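PDB 3FEF: alpha-galacturonidase from Bacillus subtilis, which hydrolyses alpha-1,4-linked galacturonate, releasing alpha-D-galacturonate from di-galacturonate, as a homotetrameric family 4 glycoside hydrolase that uses NAD(+) and manganese. Local coordinates for residues M23-I28 / K322-E327; I28-S33 / N58-Y63; V79-L84 / S140-Y145; A333-L338 / A366-N371. All blocks are in the same frame, centred on the assembly; numbering follows the deposited sequence.

Interaction 1 of 4, residues M23-I28 / K322-E327; sequences MSDLSI and KASGEE
The flat group at the centre of this contact is the carboxylate of Asp25, which meets Ser324 through both of its oxygens; no part of 322-327 is stacked over either of its faces. The backbone N of Ser324 donates to Asp25 OD1 on the syn side, at 2.9 Å and nearly straight, 19° out of the carboxylate plane. The hydroxyl OG of the same serine donates to OD2, although its modelled length is so short as to be doubtful. Beyond the bonded atoms, CA of Ala323 packs against Asp25 OD1 at 3.4 Å and CB of Glu326 comes up beside OD2. With CG placed anti to its own carbonyl carbon (chi1 -74°), Asp25 leans off the helix to present both oxygens to one residue, an arrangement that probably restrains the carboxylate from turning. One turn along, Ile28 lays CD1 against the backbone N of Ala323 at 3.4 Å, while CB of Ser24 touches Lys322 O; the hydroxyl of Ser24 is bonded to Ala320 O. Ser324 OG also accepts from Glu326 N at 2.9 Å. This last bond makes an ST turn, which places the serine; the bonds to Asp25 join this C-terminal-domain loop to helix 18-28 of the Rossmann-type NAD domain, next to the active site: Glu326 OE2 makes a weak hydrogen bond with His170, the probable proton donor.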
# COMPACT_ATOMS: atom_id res chain seq x y z
N MSE A 23 27.77 -30.50 8.57
CA MSE A 23 28.86 -31.39 8.16
C MSE A 23 28.35 -32.75 7.68
O MSE A 23 28.75 -33.24 6.62
CB MSE A 23 29.86 -31.57 9.30
CG MSE A 23 30.64 -30.32 9.59
SE MSE A 23 31.79 -30.50 11.17
CE MSE A 23 31.89 -28.60 11.58
N SER A 24 27.47 -33.35 8.47
CA SER A 24 26.84 -34.61 8.07
C SER A 24 26.21 -34.50 6.70
O SER A 24 26.42 -35.36 5.84
CB SER A 24 25.82 -35.05 9.10
OG SER A 24 26.48 -35.37 10.31
N ASP A 25 25.45 -33.43 6.47
CA ASP A 25 24.76 -33.29 5.20
C ASP A 25 25.74 -33.06 4.06
O ASP A 25 25.59 -33.61 2.97
CB ASP A 25 23.67 -32.21 5.28
CG ASP A 25 22.46 -32.69 6.05
OD1 ASP A 25 22.28 -33.93 6.10
OD2 ASP A 25 21.73 -31.88 6.63
N LEU A 26 26.77 -32.27 4.32
CA LEU A 26 27.78 -32.04 3.30
C LEU A 26 28.50 -33.32 2.95
O LEU A 26 28.86 -33.56 1.79
CB LEU A 26 28.81 -30.99 3.75
CG LEU A 26 28.31 -29.55 3.78
CD1 LEU A 26 29.44 -28.65 4.32
CD2 LEU A 26 27.90 -29.11 2.39
N SER A 27 28.73 -34.16 3.94
CA SER A 27 29.60 -35.30 3.71
C SER A 27 28.94 -36.31 2.78
O SER A 27 29.63 -37.06 2.11
CB SER A 27 30.01 -35.95 5.04
OG SER A 27 28.92 -36.68 5.58
N ILE A 28 27.62 -36.32 2.71
CA ILE A 28 26.92 -37.27 1.83
C ILE A 28 26.37 -36.70 0.51
O ILE A 28 25.86 -37.45 -0.31
CB ILE A 28 25.77 -38.00 2.55
CG1 ILE A 28 24.79 -37.00 3.17
CG2 ILE A 28 26.32 -38.95 3.60
CD1 ILE A 28 23.71 -37.67 3.99
N LYS A 322 25.29 -39.29 7.84
CA LYS A 322 23.86 -39.56 7.86
C LYS A 322 23.06 -38.26 7.73
O LYS A 322 23.39 -37.26 8.34
CB LYS A 322 23.50 -40.26 9.17
CG LYS A 322 22.15 -40.96 9.15
CD LYS A 322 21.92 -41.72 10.45
CE LYS A 322 20.77 -42.73 10.32
NZ LYS A 322 19.44 -42.15 10.64
N ALA A 323 22.01 -38.27 6.92
CA ALA A 323 21.19 -37.08 6.69
C ALA A 323 20.66 -36.51 8.01
O ALA A 323 20.10 -37.25 8.83
CB ALA A 323 20.04 -37.39 5.73
N SER A 324 20.82 -35.21 8.21
CA SER A 324 20.42 -34.56 9.47
C SER A 324 18.91 -34.34 9.59
O SER A 324 18.39 -34.17 10.69
CB SER A 324 21.12 -33.21 9.62
OG SER A 324 20.61 -32.28 8.67
N GLY A 325 18.21 -34.32 8.47
CA GLY A 325 16.81 -33.89 8.49
C GLY A 325 16.68 -32.40 8.22
O GLY A 325 15.58 -31.90 8.04
N GLU A 326 17.80 -31.69 8.17
CA GLU A 326 17.78 -30.24 7.89
C GLU A 326 17.77 -29.99 6.39
O GLU A 326 18.09 -30.88 5.62
CB GLU A 326 18.99 -29.55 8.54
CG GLU A 326 19.02 -29.70 10.05
CD GLU A 326 17.74 -29.22 10.73
OE1 GLU A 326 16.94 -28.50 10.08
OE2 GLU A 326 17.52 -29.56 11.92
N GLU A 327 17.42 -28.78 5.96
CA GLU A 327 17.40 -28.43 4.53
C GLU A 327 18.56 -27.51 4.11
O GLU A 327 18.71 -27.17 2.92
CB GLU A 327 16.05 -27.82 4.13
CG GLU A 327 14.84 -28.73 4.33
CD GLU A 327 14.60 -29.71 3.16
OE1 GLU A 327 15.49 -29.89 2.31
OE2 GLU A 327 13.49 -30.29 3.10

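Interaction 2 of 4, residues I28-S33 / N58-Y63; sequences IDERMS and NGRWRY
Trp61 spreads one face of its indole beneath the backbone of Ser33, whose CA lies 4.0 Å from the centroid of the five-membered ring, 28° off the normal: a CH-pi contact displaced toward the rim. The benzo part of the ring takes up Met32, its CZ2 standing 3.7 Å from CB of that selenomethionine. Arg60, one residue earlier, works on the same loop by different means. Its chain runs out extended and then bends at chi3 (-66°), which turns the guanidinium back over the loop so that one face covers CA of Glu30, 3.5 Å from NH2. On the way, CG rests against Met32 O at 3.2 Å, and NH1 gives this carbonyl a weak, bent hydrogen bond. The carboxylate of Glu30 stays 4.2 Å off, OE1 to NH2, close enough for attraction but too far for a salt bridge. Within the loop, Arg31 grips Asp29 side-on, NE to OD1 and NH2 to OD2, while the backbone N of Arg31 closes an Asx turn on OD1. Losing the guanidinium to an alanine here would probably leave Met32 O without this donor and uncover the backbone at Glu30. Trp61 is backed by Leu26 of helix 18-28 and Val36 of strand 34-39, so the loop between these two elements is held at the margin of the Rossmann sheet. Because arginine and indole mostly meet backbone atoms, the chemistry implies a grip set more by the path of the loop than by its side-chain charges.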
# COMPACT_ATOMS: atom_id res chain seq x y z
N ILE A 28 27.62 -36.32 2.71
CA ILE A 28 26.92 -37.27 1.83
C ILE A 28 26.37 -36.70 0.51
O ILE A 28 25.86 -37.45 -0.31
CB ILE A 28 25.77 -38.00 2.55
CG1 ILE A 28 24.79 -37.00 3.17
CG2 ILE A 28 26.32 -38.95 3.60
CD1 ILE A 28 23.71 -37.67 3.99
N ASP A 29 26.45 -35.39 0.31
CA ASP A 29 25.98 -34.83 -0.96
C ASP A 29 27.08 -34.94 -2.01
O ASP A 29 28.19 -34.46 -1.81
CB ASP A 29 25.52 -33.38 -0.80
CG ASP A 29 24.44 -33.01 -1.80
OD1 ASP A 29 24.73 -32.92 -3.01
OD2 ASP A 29 23.28 -32.83 -1.38
N GLU A 30 26.78 -35.59 -3.13
CA GLU A 30 27.79 -35.79 -4.16
C GLU A 30 27.71 -34.72 -5.25
O GLU A 30 28.53 -34.66 -6.15
CB GLU A 30 27.67 -37.21 -4.75
CG GLU A 30 27.50 -38.29 -3.67
CD GLU A 30 28.05 -39.65 -4.08
OE1 GLU A 30 28.65 -39.76 -5.17
OE2 GLU A 30 27.88 -40.62 -3.31
N ARG A 31 26.72 -33.84 -5.12
CA ARG A 31 26.52 -32.75 -6.06
C ARG A 31 27.58 -31.65 -5.96
O ARG A 31 27.79 -30.91 -6.91
CB ARG A 31 25.13 -32.14 -5.86
CG ARG A 31 23.95 -33.03 -6.32
CD ARG A 31 22.60 -32.29 -6.10
NE ARG A 31 22.27 -32.14 -4.68
CZ ARG A 31 21.14 -31.62 -4.21
NH1 ARG A 31 20.20 -31.17 -5.04
NH2 ARG A 31 20.95 -31.54 -2.90
N MSE A 32 28.26 -31.54 -4.82
CA MSE A 32 29.11 -30.37 -4.58
C MSE A 32 30.42 -30.68 -3.88
O MSE A 32 30.57 -31.71 -3.23
CB MSE A 32 28.37 -29.37 -3.69
CG MSE A 32 27.10 -28.78 -4.26
SE MSE A 32 26.20 -27.69 -2.88
CE MSE A 32 25.71 -29.07 -1.60
N SER A 33 31.36 -29.75 -3.98
CA SER A 33 32.56 -29.82 -3.18
C SER A 33 33.23 -28.47 -3.12
O SER A 33 33.00 -27.62 -3.99
CB SER A 33 33.52 -30.88 -3.74
OG SER A 33 34.29 -30.32 -4.79
N ASN A 58 34.25 -37.91 1.85
CA ASN A 58 35.19 -38.33 0.81
C ASN A 58 36.44 -37.49 0.68
O ASN A 58 37.26 -37.73 -0.20
CB ASN A 58 34.50 -38.32 -0.56
CG ASN A 58 33.01 -38.61 -0.48
OD1 ASN A 58 32.29 -38.47 -1.47
ND2 ASN A 58 32.54 -39.03 0.69
N GLY A 59 36.60 -36.48 1.54
CA GLY A 59 37.54 -35.41 1.27
C GLY A 59 36.83 -34.42 0.35
O GLY A 59 37.43 -33.54 -0.24
N ARG A 60 35.52 -34.61 0.25
CA ARG A 60 34.66 -33.74 -0.53
C ARG A 60 34.83 -32.28 -0.08
O ARG A 60 34.95 -31.37 -0.91
CB ARG A 60 33.21 -34.21 -0.33
CG ARG A 60 32.14 -33.39 -1.04
CD ARG A 60 30.75 -33.99 -0.78
NE ARG A 60 30.58 -35.32 -1.37
CZ ARG A 60 31.06 -35.68 -2.56
NH1 ARG A 60 31.73 -34.81 -3.31
NH2 ARG A 60 30.87 -36.91 -3.02
N TRP A 61 34.83 -32.06 1.23
CA TRP A 61 34.97 -30.72 1.76
C TRP A 61 36.19 -30.54 2.66
O TRP A 61 36.41 -31.31 3.57
CB TRP A 61 33.68 -30.31 2.47
CG TRP A 61 32.52 -30.16 1.52
CD1 TRP A 61 31.70 -31.15 1.04
CD2 TRP A 61 32.08 -28.95 0.91
NE1 TRP A 61 30.77 -30.62 0.18
CE2 TRP A 61 30.98 -29.27 0.08
CE3 TRP A 61 32.49 -27.61 0.99
CZ2 TRP A 61 30.29 -28.31 -0.66
CZ3 TRP A 61 31.81 -26.66 0.26
CH2 TRP A 61 30.72 -27.01 -0.55
N ARG A 62 36.97 -29.49 2.40
CA ARG A 62 38.10 -29.16 3.24
C ARG A 62 37.71 -28.06 4.23
O ARG A 62 37.22 -26.99 3.84
CB ARG A 62 39.29 -28.73 2.39
CG ARG A 62 40.40 -28.00 3.16
CD ARG A 62 41.77 -28.50 2.73
NE ARG A 62 42.65 -27.46 2.20
CZ ARG A 62 43.89 -27.68 1.73
NH1 ARG A 62 44.39 -28.92 1.73
NH2 ARG A 62 44.63 -26.68 1.26
N TYR A 63 37.92 -28.34 5.51
CA TYR A 63 37.59 -27.40 6.56
C TYR A 63 38.84 -26.70 7.04
O TYR A 63 39.89 -27.30 7.13
CB TYR A 63 36.96 -28.16 7.72
CG TYR A 63 35.60 -28.70 7.39
CD1 TYR A 63 35.46 -29.91 6.70
CD2 TYR A 63 34.44 -28.00 7.73
CE1 TYR A 63 34.21 -30.41 6.39
CE2 TYR A 63 33.19 -28.50 7.42
CZ TYR A 63 33.08 -29.69 6.75
OH TYR A 63 31.84 -30.18 6.45

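Interaction 3 of 4, residues V79-L84 / S140-Y145; sequences VIISIL and SWVINY
Tyr145 turns the edge of its ring to Ile80: CG2 of the isoleucine lies in the ring plane, 3.6 Å from CE2, and the two side chains are set aslant. That methyl reaches the ring because it stands anti to the backbone N of Ile80, with CG1 (chi1 -60°) taking another direction. The ring is also stacked with Trp18, a residue of the probable NAD(+) site. On the other side of the sheet, Ile81 sends CD1 to CG1 of Val142 at 3.7 Å, and its CB touches OD1 of Asn144, whose amide is occupied by Thr146 and Thr153. Further back, CG2 of Val79 meets OG of Ser140 at 3.6 Å, a hydroxyl that is hydrogen-bonded to Ala137 O. Between these two layers of side chains the strands run parallel, their axes 15° apart. Val79 N donates to Trp141 O (2.8 Å), Ile143 N to Val79 O (2.6 Å) and Ile81 N to Ile143 O (3.0 Å), before Tyr145 N reaches Ile81 O (2.8 Å) where the strands give way to loops. A glycine in place of Tyr145 would probably keep this last bond but strip Ile80 of its aromatic neighbour and leave Trp18 without its stacking partner. The pair is internal to the parallel Rossmann sheet, with strand 6-11 beside 78-81 and strand 164-167 beside 141-144. Helix 112-136, part of the beta-alpha-beta crossover between the two strands, covers Ile81 and Asn144 with Phe126.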
# COMPACT_ATOMS: atom_id res chain seq x y z
N VAL A 79 27.10 -17.92 3.30
CA VAL A 79 27.42 -17.56 4.69
C VAL A 79 26.36 -18.14 5.61
O VAL A 79 25.16 -17.84 5.48
CB VAL A 79 27.54 -16.02 4.92
CG1 VAL A 79 27.97 -15.72 6.34
CG2 VAL A 79 28.55 -15.42 3.95
N ILE A 80 26.79 -19.01 6.52
CA ILE A 80 25.90 -19.60 7.49
C ILE A 80 26.20 -18.97 8.83
O ILE A 80 27.37 -18.79 9.20
CB ILE A 80 26.15 -21.11 7.58
CG1 ILE A 80 25.90 -21.75 6.21
CG2 ILE A 80 25.31 -21.74 8.70
CD1 ILE A 80 26.30 -23.18 6.18
N ILE A 81 25.15 -18.62 9.56
CA ILE A 81 25.31 -18.01 10.87
C ILE A 81 24.55 -18.81 11.91
O ILE A 81 23.32 -18.97 11.85
CB ILE A 81 24.78 -16.56 10.92
CG1 ILE A 81 25.33 -15.76 9.74
CG2 ILE A 81 25.14 -15.92 12.28
CD1 ILE A 81 24.64 -14.39 9.57
N SER A 82 25.31 -19.30 12.89
CA SER A 82 24.75 -20.03 13.98
C SER A 82 25.55 -19.75 15.24
O SER A 82 26.43 -20.53 15.61
CB SER A 82 24.81 -21.51 13.67
OG SER A 82 24.69 -22.24 14.85
N ILE A 83 25.27 -18.62 15.88
CA ILE A 83 25.99 -18.23 17.08
C ILE A 83 25.06 -18.11 18.27
O ILE A 83 23.83 -18.09 18.12
CB ILE A 83 26.66 -16.86 16.93
CG1 ILE A 83 25.61 -15.79 16.64
CG2 ILE A 83 27.76 -16.89 15.86
CD1 ILE A 83 26.19 -14.43 16.52
N LEU A 84 25.65 -18.02 19.45
CA LEU A 84 24.92 -17.74 20.67
C LEU A 84 25.20 -16.29 21.03
O LEU A 84 26.36 -15.91 21.21
CB LEU A 84 25.39 -18.66 21.79
CG LEU A 84 24.82 -18.33 23.17
CD1 LEU A 84 23.32 -18.65 23.25
CD2 LEU A 84 25.60 -19.05 24.27
N SER A 140 27.10 -12.98 -1.61
CA SER A 140 26.82 -14.32 -1.10
C SER A 140 25.37 -14.45 -0.62
O SER A 140 24.72 -13.44 -0.30
CB SER A 140 27.75 -14.63 0.07
OG SER A 140 27.68 -13.58 1.02
N TRP A 141 24.87 -15.68 -0.58
CA TRP A 141 23.63 -15.95 0.15
C TRP A 141 23.95 -16.24 1.60
O TRP A 141 24.91 -16.94 1.91
CB TRP A 141 22.85 -17.10 -0.50
CG TRP A 141 22.09 -16.61 -1.66
CD1 TRP A 141 22.50 -16.58 -2.99
CD2 TRP A 141 20.81 -15.99 -1.61
NE1 TRP A 141 21.52 -15.99 -3.75
CE2 TRP A 141 20.47 -15.62 -2.93
CE3 TRP A 141 19.89 -15.73 -0.58
CZ2 TRP A 141 19.26 -15.01 -3.25
CZ3 TRP A 141 18.71 -15.10 -0.89
CH2 TRP A 141 18.40 -14.75 -2.22
N VAL A 142 23.14 -15.68 2.50
CA VAL A 142 23.34 -15.78 3.95
C VAL A 142 22.21 -16.63 4.53
O VAL A 142 21.04 -16.33 4.32
CB VAL A 142 23.28 -14.37 4.59
CG1 VAL A 142 23.59 -14.43 6.07
CG2 VAL A 142 24.24 -13.42 3.88
N ILE A 143 22.54 -17.70 5.23
CA ILE A 143 21.52 -18.47 5.92
C ILE A 143 21.68 -18.32 7.42
O ILE A 143 22.63 -18.79 7.98
CB ILE A 143 21.55 -19.97 5.54
CG1 ILE A 143 21.59 -20.14 4.02
CG2 ILE A 143 20.35 -20.70 6.17
CD1 ILE A 143 21.70 -21.61 3.59
N ASN A 144 20.72 -17.66 8.06
CA ASN A 144 20.77 -17.49 9.51
C ASN A 144 19.99 -18.57 10.26
O ASN A 144 18.83 -18.86 9.95
CB ASN A 144 20.26 -16.10 9.89
CG ASN A 144 20.29 -15.86 11.39
OD1 ASN A 144 21.24 -16.22 12.08
ND2 ASN A 144 19.22 -15.27 11.91
N TYR A 145 20.63 -19.14 11.27
CA TYR A 145 20.04 -20.15 12.12
C TYR A 145 19.87 -19.64 13.55
O TYR A 145 19.29 -20.33 14.39
CB TYR A 145 20.95 -21.37 12.18
CG TYR A 145 20.92 -22.23 10.95
CD1 TYR A 145 19.79 -22.99 10.65
CD2 TYR A 145 22.01 -22.31 10.10
CE1 TYR A 145 19.74 -23.79 9.53
CE2 TYR A 145 21.98 -23.10 8.98
CZ TYR A 145 20.83 -23.84 8.69
OH TYR A 145 20.80 -24.64 7.59

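Interaction 4 of 4, residues A333-L338 / A366-N371; sequences AALLGL and AFITRN
In Ile368, CG1 lies anti to the carbonyl carbon (chi1 -51°), which leaves the CG2 methyl anti to the backbone N and aimed at the last turn of helix 328-335, which closes in a Schellman motif; there the methyl meets two side chains. The CB of Ala334 touches it at 3.9 Å. Leu335 starts off away from the strand, yet its branch swings back to set CD2 3.7 Å from the same methyl, the two side chains lying aslant. In the Schellman motif Leu338 N bonds back to Ala333 O and Gly337 N to Ala334 O, with Gly337 at a positive phi of 90°. A glycine suits this place doubly, for a CB would also be jammed against the carbonyl of Leu336 and stand tight on CG of Arg370. Instead, CB of Arg370 comes 3.7 Å from Gly337 CA. The arginine then runs out extended, and its NE donates to the carbonyl of His217 of the second subunit, so the turn after strand 361-369 faces a neighbouring chain as well as the helix. Backbone atoms complete the fit, with CA of Arg370 making a CA-H...O contact to Leu335 O at 3.4 Å. OD1 of Asn371 accepts hydrogen bonds from Trp141 and Lys164 of the Rossmann domain. Its backbone bonds to the helix: Asn371 N donates to Leu335 O at 2.7 Å, meeting a carbonyl of the final helical turn from 22° outside the carbonyl plane.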
# COMPACT_ATOMS: atom_id res chain seq x y z
N ALA A 333 22.46 -26.22 -2.36
CA ALA A 333 22.47 -26.81 -3.70
C ALA A 333 21.49 -26.09 -4.64
O ALA A 333 21.80 -25.83 -5.80
CB ALA A 333 22.15 -28.30 -3.65
N ALA A 334 20.30 -25.76 -4.14
CA ALA A 334 19.31 -25.11 -4.99
C ALA A 334 19.82 -23.71 -5.36
O ALA A 334 19.65 -23.24 -6.48
CB ALA A 334 17.97 -25.01 -4.27
N LEU A 335 20.47 -23.05 -4.41
CA LEU A 335 20.97 -21.71 -4.67
C LEU A 335 22.06 -21.73 -5.72
O LEU A 335 22.26 -20.75 -6.42
CB LEU A 335 21.44 -21.04 -3.38
CG LEU A 335 20.27 -20.56 -2.51
CD1 LEU A 335 20.77 -20.13 -1.15
CD2 LEU A 335 19.53 -19.42 -3.20
N LEU A 336 22.75 -22.86 -5.85
CA LEU A 336 23.81 -23.00 -6.86
C LEU A 336 23.30 -23.50 -8.20
O LEU A 336 24.05 -23.63 -9.17
CB LEU A 336 24.92 -23.91 -6.34
CG LEU A 336 25.63 -23.34 -5.11
CD1 LEU A 336 26.35 -24.41 -4.32
CD2 LEU A 336 26.58 -22.23 -5.51
N GLY A 337 22.00 -23.77 -8.26
CA GLY A 337 21.40 -24.23 -9.51
C GLY A 337 21.43 -25.74 -9.65
O GLY A 337 21.09 -26.26 -10.70
N LEU A 338 21.78 -26.45 -8.58
CA LEU A 338 21.92 -27.91 -8.66
C LEU A 338 20.64 -28.63 -8.34
O LEU A 338 20.63 -29.85 -8.16
CB LEU A 338 23.03 -28.40 -7.73
CG LEU A 338 24.37 -27.70 -8.00
CD1 LEU A 338 25.38 -28.06 -6.94
CD2 LEU A 338 24.89 -28.04 -9.38
N ALA A 366 8.98 -20.70 0.07
CA ALA A 366 9.66 -19.90 -0.91
C ALA A 366 10.21 -20.83 -1.98
O ALA A 366 10.52 -21.99 -1.71
CB ALA A 366 10.77 -19.10 -0.27
N PHE A 367 10.26 -20.33 -3.21
CA PHE A 367 10.76 -21.08 -4.36
C PHE A 367 12.23 -20.74 -4.44
O PHE A 367 12.61 -19.56 -4.45
CB PHE A 367 10.07 -20.62 -5.65
CG PHE A 367 10.63 -21.28 -6.91
CD1 PHE A 367 10.68 -22.66 -7.02
CD2 PHE A 367 11.08 -20.52 -7.98
CE1 PHE A 367 11.18 -23.29 -8.17
CE2 PHE A 367 11.60 -21.14 -9.13
CZ PHE A 367 11.65 -22.53 -9.23
N ILE A 368 13.07 -21.75 -4.47
CA ILE A 368 14.48 -21.50 -4.42
C ILE A 368 15.11 -22.13 -5.63
O ILE A 368 14.87 -23.29 -5.92
CB ILE A 368 15.13 -22.03 -3.13
CG1 ILE A 368 14.35 -21.54 -1.91
CG2 ILE A 368 16.58 -21.60 -3.06
CD1 ILE A 368 14.95 -21.96 -0.58
N THR A 369 15.89 -21.34 -6.34
CA THR A 369 16.58 -21.86 -7.50
C THR A 369 17.87 -21.05 -7.66
O THR A 369 18.26 -20.34 -6.73
CB THR A 369 15.67 -21.86 -8.74
OG1 THR A 369 16.33 -22.52 -9.82
CG2 THR A 369 15.30 -20.45 -9.16
N ARG A 370 18.56 -21.18 -8.78
CA ARG A 370 19.90 -20.60 -8.85
C ARG A 370 19.88 -19.14 -8.39
O ARG A 370 19.25 -18.32 -9.01
CB ARG A 370 20.51 -20.70 -10.26
CG ARG A 370 21.98 -20.30 -10.29
CD ARG A 370 22.46 -20.02 -11.70
NE ARG A 370 23.83 -19.53 -11.68
CZ ARG A 370 24.16 -18.26 -11.47
NH1 ARG A 370 23.22 -17.34 -11.29
NH2 ARG A 370 25.43 -17.90 -11.45
N ASN A 371 20.58 -18.83 -7.30
CA ASN A 371 20.73 -17.44 -6.88
C ASN A 371 19.38 -16.72 -6.72
O ASN A 371 19.30 -15.53 -6.99
CB ASN A 371 21.60 -16.66 -7.89
CG ASN A 371 22.04 -15.28 -7.37
OD1 ASN A 371 22.41 -15.13 -6.20
ND2 ASN A 371 22.03 -14.28 -8.24

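Overall arrangement
Interaction 3 is the buried core case, regular strand pairing inside the Rossmann sheet; interaction 4 is also buried but joins a helix end to a strand in the C-terminal domain, beside a neighbouring subunit. Interactions 1 and 2 are only partly buried. They share Ile28, hold opposite ends of one stretch from helix 18-28 to the following loop, and touch each other, Leu26 and Met23 packing on Tyr63. A carboxylate carries the first, an arginine and an indole the second. Across the domain boundary, Met32 of interaction 2 packs on Leu336 and Leu338 of interaction 4, and the tryptophan at the start of strand 141-144 joins interaction 3 to interaction 4.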